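PDB 4A6D: acetylserotonin O-methyltransferase from Homo sapiens, which catalyses the last step of melatonin synthesis, transferring a methyl group from S-adenosyl-L-methionine to N-acetylserotonin. Local coordinates for residues P181-L186 and K195-L200; K205-D210 and P241-D246. All blocks are in the same frame, centred on the assembly; numbering follows the deposited sequence.

Contact 1. Residues P181-L186 and K195-L200; sequences PLMCDL and KECMSL
M183 reaches from strand 182-186 to helix 192-200 and sets its sulfur against two side chains of one helical turn, C197 and M198. The M183 chain starts with CG beside the backbone N and anti to the carbonyl carbon (chi1 -56°), then runs fully extended, so that SD is carried straight out from the strand. There M183 SD lies 3.6 Å from C197 SG, a sulfur-to-sulfur approach helped by the C197 side chain leaving the helix toward the strand. M198 comes in from another direction: its chain bends at chi2 and chi3, which turns the terminal methyl back toward the sheet and leaves M198 CE 4.2 Å from M183 SD. The two methionines slide past each other in opposite directions. No other pair of residues in the two segments comes within 4.5 Å; their nearest CA atoms, those of M183 and C197, are 9.4 Å apart. I206 of the neighbouring strand touches both methionines, and L247 and L177 also pack on M183. This is helix-on-sheet packing within the first beta-alpha-beta unit of the Rossmann-like methyltransferase domain. With no hydrogen bond across it, the buried contact rests on van der Waals contact between a thioether sulfur, a cysteine sulfur and a methyl group, a small and weakly directional interface.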
loop_
_atom_site.group_PDB
_atom_site.type_symbol
_atom_site.label_atom_id
_atom_site.label_comp_id
_atom_site.label_asym_id
_atom_site.label_seq_id
_atom_site.Cartn_x
_atom_site.Cartn_y
_atom_site.Cartn_z
ATOM N N PRO A 181 -4.473 -34.899 -26.452
ATOM C CA PRO A 181 -5.945 -34.892 -26.541
ATOM C C PRO A 181 -6.698 -34.846 -25.212
ATOM O O PRO A 181 -7.737 -34.212 -25.125
ATOM C CB PRO A 181 -6.257 -36.192 -27.298
ATOM C CG PRO A 181 -5.002 -36.571 -27.952
ATOM C CD PRO A 181 -3.911 -36.119 -27.071
ATOM N N LEU A 182 -6.190 -35.526 -24.196
ATOM C CA LEU A 182 -6.839 -35.576 -22.900
ATOM C C LEU A 182 -5.999 -34.811 -21.867
ATOM O O LEU A 182 -4.788 -35.029 -21.766
ATOM C CB LEU A 182 -7.118 -37.039 -22.545
ATOM C CG LEU A 182 -7.648 -37.440 -21.166
ATOM C CD1 LEU A 182 -8.879 -36.617 -20.727
ATOM C CD2 LEU A 182 -7.944 -38.927 -21.147
ATOM N N MET A 183 -6.635 -33.850 -21.162
ATOM C CA MET A 183 -5.927 -32.993 -20.202
ATOM C C MET A 183 -6.506 -33.022 -18.807
ATOM O O MET A 183 -7.681 -33.324 -18.627
ATOM C CB MET A 183 -5.888 -31.535 -20.698
ATOM C CG MET A 183 -5.292 -31.361 -22.057
ATOM S SD MET A 183 -5.202 -29.613 -22.463
ATOM C CE MET A 183 -4.602 -29.694 -24.134
ATOM N N CYS A 184 -5.693 -32.639 -17.818
ATOM C CA CYS A 184 -6.159 -32.534 -16.434
ATOM C C CYS A 184 -5.579 -31.288 -15.780
ATOM O O CYS A 184 -4.357 -31.129 -15.736
ATOM C CB CYS A 184 -5.873 -33.795 -15.616
ATOM S SG CYS A 184 -6.378 -33.670 -13.876
ATOM N N ASP A 185 -6.460 -30.387 -15.314
ATOM C CA ASP A 185 -6.038 -29.167 -14.601
ATOM C C ASP A 185 -6.051 -29.476 -13.112
ATOM O O ASP A 185 -7.124 -29.560 -12.502
ATOM C CB ASP A 185 -6.923 -27.947 -14.926
ATOM C CG ASP A 185 -6.300 -26.614 -14.532
ATOM O OD1 ASP A 185 -5.187 -26.621 -13.952
ATOM O OD2 ASP A 185 -6.938 -25.562 -14.771
ATOM N N LEU A 186 -4.857 -29.760 -12.559
ATOM C CA LEU A 186 -4.689 -30.132 -11.149
ATOM C C LEU A 186 -4.736 -28.909 -10.311
ATOM O O LEU A 186 -3.846 -28.065 -10.420
ATOM C CB LEU A 186 -3.360 -30.865 -10.944
ATOM C CG LEU A 186 -3.252 -32.247 -11.545
ATOM C CD1 LEU A 186 -1.829 -32.654 -11.624
ATOM C CD2 LEU A 186 -4.017 -33.253 -10.728
ATOM N N LYS A 195 -11.823 -23.724 -19.343
ATOM C CA LYS A 195 -12.810 -23.176 -20.281
ATOM C C LYS A 195 -12.082 -22.551 -21.476
ATOM O O LYS A 195 -12.478 -22.789 -22.621
ATOM C CB LYS A 195 -13.708 -22.129 -19.595
ATOM C CG LYS A 195 -15.042 -22.669 -19.068
ATOM C CD LYS A 195 -15.707 -21.700 -18.061
ATOM C CE LYS A 195 -17.221 -21.810 -18.009
ATOM N NZ LYS A 195 -17.798 -21.126 -16.818
ATOM N N GLU A 196 -10.987 -21.814 -21.204
ATOM C CA GLU A 196 -10.149 -21.155 -22.206
ATOM C C GLU A 196 -9.414 -22.185 -23.033
ATOM O O GLU A 196 -9.385 -22.081 -24.262
ATOM C CB GLU A 196 -9.156 -20.188 -21.530
ATOM C CG GLU A 196 -8.178 -19.509 -22.478
ATOM C CD GLU A 196 -8.730 -18.383 -23.325
ATOM O OE1 GLU A 196 -9.090 -17.331 -22.748
ATOM O OE2 GLU A 196 -8.726 -18.519 -24.570
ATOM N N CYS A 197 -8.845 -23.194 -22.361
ATOM C CA CYS A 197 -8.114 -24.288 -22.993
ATOM C C CYS A 197 -8.941 -25.024 -24.055
ATOM O O CYS A 197 -8.453 -25.243 -25.167
ATOM C CB CYS A 197 -7.576 -25.241 -21.937
ATOM S SG CYS A 197 -6.092 -26.128 -22.447
ATOM N N MET A 198 -10.208 -25.328 -23.734
ATOM C CA MET A 198 -11.151 -25.999 -24.612
ATOM C C MET A 198 -11.604 -25.207 -25.832
ATOM O O MET A 198 -11.841 -25.803 -26.875
ATOM C CB MET A 198 -12.307 -26.586 -23.813
ATOM C CG MET A 198 -11.849 -27.637 -22.817
ATOM S SD MET A 198 -10.931 -29.032 -23.549
ATOM C CE MET A 198 -9.211 -28.619 -23.139
ATOM N N SER A 199 -11.697 -23.880 -25.733
ATOM C CA SER A 199 -12.059 -23.048 -26.886
ATOM C C SER A 199 -10.842 -22.949 -27.818
ATOM O O SER A 199 -10.992 -22.978 -29.043
ATOM C CB SER A 199 -12.523 -21.663 -26.440
ATOM O OG SER A 199 -11.513 -20.990 -25.711
ATOM N N LEU A 200 -9.637 -22.887 -27.218
ATOM C CA LEU A 200 -8.360 -22.832 -27.916
ATOM C C LEU A 200 -8.048 -24.154 -28.614
ATOM O O LEU A 200 -7.561 -24.137 -29.749
ATOM C CB LEU A 200 -7.232 -22.469 -26.942
ATOM C CG LEU A 200 -7.037 -21.007 -26.635
ATOM C CD1 LEU A 200 -6.077 -20.830 -25.500
ATOM C CD2 LEU A 200 -6.527 -20.265 -27.851
#

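Contact 2. Residues K205-D210 and P241-D246; sequences KITVFD and PLPEAD. With SAM (S-adenosylmethionine), chain D.
F209 and P243 cross at about a right angle, P243 CD and CG meeting the CD2 corner of the phenyl ring. The closest approach, 3.6 Å, is between F209 CD2 and P243 CD, and P243 CG follows at 3.7 Å from the same F209 CD2. The proline comes at the aromatic ring obliquely. With CG anti to the backbone N (chi1 -170°), the F209 ring stands out from strand 205-210 toward the 241-246 loop, where P241 O also comes within 4.1 Å of F209 CE2. T207, two residues earlier and directed to the same side, crosses P243 at a slant, its methyl CG2 4.0 Å from P243 CG. A chi1 of -60° places CG2 opposite the backbone N and on the proline, while OG1 is hydrogen-bonded to D231 OD2.

On its CD1-CE1 side the phenyl ring meets the cofactor, again obliquely: F209 CE1 lies 3.8 Å from C2 of the SAM adenine. F209 thus bridges the loop and the nucleotide pocket. Next to it, D210 grips the ribose with both carboxylate oxygens, OD1 taking O2' of SAM at 2.6 Å and OD2 taking O3' at 2.8 Å. An acidic residue at the end of the second strand that binds both ribose hydroxyls is a hallmark of class I methyltransferases. D210 OD2 also accepts from G189 N, in the glycine-rich turn after strand 182-186. Strand 205-210 runs between strands 182-186 and 230-234, with C184 and Q233 touching both F209 and P243, while V208 and I206 pack on helix 192-200.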
loop_
_atom_site.group_PDB
_atom_site.type_symbol
_atom_site.label_atom_id
_atom_site.label_comp_id
_atom_site.label_asym_id
_atom_site.label_seq_id
_atom_site.Cartn_x
_atom_site.Cartn_y
_atom_site.Cartn_z
ATOM N N LYS A 205 -10.098 -32.570 -24.611
ATOM C CA LYS A 205 -11.032 -32.750 -23.493
ATOM C C LYS A 205 -10.229 -32.543 -22.203
ATOM O O LYS A 205 -9.036 -32.862 -22.161
ATOM C CB LYS A 205 -11.672 -34.144 -23.501
ATOM C CG LYS A 205 -13.071 -34.199 -24.121
ATOM C CD LYS A 205 -13.298 -35.458 -24.999
ATOM C CE LYS A 205 -13.748 -36.699 -24.246
ATOM N NZ LYS A 205 -13.831 -37.909 -25.127
ATOM N N ILE A 206 -10.873 -32.001 -21.153
ATOM C CA ILE A 206 -10.209 -31.702 -19.872
ATOM C C ILE A 206 -11.015 -32.064 -18.590
ATOM O O ILE A 206 -12.227 -31.818 -18.524
ATOM C CB ILE A 206 -9.736 -30.209 -19.855
ATOM C CG1 ILE A 206 -8.723 -29.910 -18.730
ATOM C CG2 ILE A 206 -10.920 -29.253 -19.805
ATOM C CD1 ILE A 206 -7.803 -28.669 -19.003
ATOM N N THR A 207 -10.307 -32.569 -17.552
ATOM C CA THR A 207 -10.892 -32.762 -16.233
ATOM C C THR A 207 -10.302 -31.719 -15.263
ATOM O O THR A 207 -9.079 -31.588 -15.165
ATOM C CB THR A 207 -10.735 -34.186 -15.758
ATOM O OG1 THR A 207 -11.411 -34.999 -16.703
ATOM C CG2 THR A 207 -11.327 -34.416 -14.355
ATOM N N VAL A 208 -11.168 -30.983 -14.557
ATOM C CA VAL A 208 -10.723 -30.044 -13.528
ATOM C C VAL A 208 -10.648 -30.840 -12.214
ATOM O O VAL A 208 -11.653 -31.409 -11.775
ATOM C CB VAL A 208 -11.605 -28.771 -13.423
ATOM C CG1 VAL A 208 -11.156 -27.880 -12.271
ATOM C CG2 VAL A 208 -11.590 -27.977 -14.732
ATOM N N PHE A 209 -9.443 -30.950 -11.638
ATOM C CA PHE A 209 -9.222 -31.656 -10.374
ATOM C C PHE A 209 -9.010 -30.670 -9.225
ATOM O O PHE A 209 -8.161 -29.785 -9.300
ATOM C CB PHE A 209 -8.041 -32.636 -10.477
ATOM C CG PHE A 209 -7.902 -33.572 -9.298
ATOM C CD1 PHE A 209 -7.240 -33.168 -8.139
ATOM C CD2 PHE A 209 -8.460 -34.844 -9.331
ATOM C CE1 PHE A 209 -7.117 -34.031 -7.056
ATOM C CE2 PHE A 209 -8.320 -35.714 -8.255
ATOM C CZ PHE A 209 -7.642 -35.309 -7.129
ATOM N N ASP A 210 -9.776 -30.827 -8.152
ATOM C CA ASP A 210 -9.657 -29.971 -6.975
ATOM C C ASP A 210 -10.292 -30.630 -5.759
ATOM O O ASP A 210 -10.859 -31.716 -5.880
ATOM C CB ASP A 210 -10.215 -28.553 -7.239
ATOM C CG ASP A 210 -9.377 -27.454 -6.599
ATOM O OD1 ASP A 210 -9.322 -27.406 -5.349
ATOM O OD2 ASP A 210 -8.807 -26.611 -7.353
ATOM N N PRO A 241 -6.142 -41.143 -6.533
ATOM C CA PRO A 241 -5.672 -41.434 -7.908
ATOM C C PRO A 241 -6.000 -40.223 -8.792
ATOM O O PRO A 241 -7.050 -39.575 -8.604
ATOM C CB PRO A 241 -6.442 -42.693 -8.311
ATOM C CG PRO A 241 -7.662 -42.685 -7.448
ATOM C CD PRO A 241 -7.368 -41.905 -6.201
ATOM N N LEU A 242 -5.059 -39.852 -9.681
ATOM C CA LEU A 242 -5.272 -38.694 -10.556
ATOM C C LEU A 242 -6.074 -39.141 -11.763
ATOM O O LEU A 242 -5.960 -40.310 -12.169
ATOM C CB LEU A 242 -3.954 -38.031 -11.013
ATOM C CG LEU A 242 -2.887 -37.658 -9.965
ATOM C CD1 LEU A 242 -1.617 -37.166 -10.653
ATOM C CD2 LEU A 242 -3.385 -36.649 -8.996
ATOM N N PRO A 243 -6.920 -38.247 -12.335
ATOM C CA PRO A 243 -7.642 -38.609 -13.588
ATOM C C PRO A 243 -6.625 -38.970 -14.680
ATOM O O PRO A 243 -5.532 -38.408 -14.659
ATOM C CB PRO A 243 -8.381 -37.307 -13.953
ATOM C CG PRO A 243 -8.433 -36.517 -12.653
ATOM C CD PRO A 243 -7.152 -36.836 -11.967
ATOM N N GLU A 244 -6.934 -39.922 -15.593
ATOM C CA GLU A 244 -6.000 -40.278 -16.682
ATOM C C GLU A 244 -5.945 -39.116 -17.623
ATOM O O GLU A 244 -6.982 -38.492 -17.889
ATOM C CB GLU A 244 -6.408 -41.550 -17.435
ATOM C CG GLU A 244 -5.812 -42.811 -16.823
ATOM C CD GLU A 244 -6.826 -43.897 -16.494
ATOM O OE1 GLU A 244 -7.611 -43.715 -15.532
ATOM O OE2 GLU A 244 -6.836 -44.932 -17.203
ATOM N N ALA A 245 -4.730 -38.750 -18.043
ATOM C CA ALA A 245 -4.508 -37.579 -18.893
ATOM C C ALA A 245 -3.171 -37.695 -19.607
ATOM O O ALA A 245 -2.266 -38.398 -19.134
ATOM C CB ALA A 245 -4.534 -36.300 -18.056
ATOM N N ASP A 246 -3.063 -37.012 -20.759
ATOM C CA ASP A 246 -1.860 -36.975 -21.582
ATOM C C ASP A 246 -1.049 -35.802 -21.095
ATOM O O ASP A 246 0.177 -35.838 -21.162
ATOM C CB ASP A 246 -2.229 -36.797 -23.075
ATOM C CG ASP A 246 -3.130 -37.895 -23.610
ATOM O OD1 ASP A 246 -2.755 -39.070 -23.498
ATOM O OD2 ASP A 246 -4.212 -37.572 -24.136
HETATM N N SAM D . -5.145 -23.220 -10.910
HETATM C CA SAM D . -6.006 -22.112 -10.441
HETATM C C SAM D . -5.657 -20.692 -10.935
HETATM O O SAM D . -4.501 -20.457 -11.221
HETATM O OXT SAM D . -6.512 -19.757 -11.057
HETATM C CB SAM D . -6.066 -22.216 -8.938
HETATM C CG SAM D . -4.746 -21.864 -8.243
HETATM S SD SAM D . -5.028 -21.925 -6.436
HETATM C CE SAM D . -3.630 -21.047 -5.866
HETATM C "C5'" SAM D . -4.406 -23.570 -5.959
HETATM C "C4'" SAM D . -5.570 -24.538 -6.218
HETATM O "O4'" SAM D . -5.115 -25.791 -5.739
HETATM C "C3'" SAM D . -6.865 -24.166 -5.398
HETATM O "O3'" SAM D . -8.028 -24.144 -6.242
HETATM C "C2'" SAM D . -6.884 -25.267 -4.288
HETATM O "O2'" SAM D . -8.152 -25.663 -3.765
HETATM C "C1'" SAM D . -6.203 -26.433 -5.027
HETATM N N9 SAM D . -5.647 -27.446 -4.106
HETATM C C8 SAM D . -4.878 -27.202 -2.971
HETATM N N7 SAM D . -4.551 -28.326 -2.406
HETATM C C5 SAM D . -5.137 -29.378 -3.101
HETATM C C6 SAM D . -5.178 -30.779 -2.974
HETATM N N6 SAM D . -4.458 -31.367 -1.989
HETATM N N1 SAM D . -5.856 -31.529 -3.915
HETATM C C2 SAM D . -6.570 -30.950 -4.891
HETATM N N3 SAM D . -6.558 -29.616 -5.027
HETATM C C4 SAM D . -5.834 -28.814 -4.221
#

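Along the chain the two contacts come in series. Contact 1 closes first, a short loop from strand 182-186 through the glycine-rich turn into helix 192-200. The chain then enters strand 205-210, which completes the beta-alpha-beta unit and opens contact 2; this longer loop passes through helix 212-221 and strand 230-234 before the 241-246 segment returns just ahead of strand 247-251. The two loops neither nest nor cross, and the contact centres lie about 10 Å apart. Backbone pairing joins them, M183 N lying 2.8 Å from K205 O and L182 O 2.8 Å from D246 N. Together they tie a helix and a loop to adjacent parallel strands of the cofactor-binding sheet.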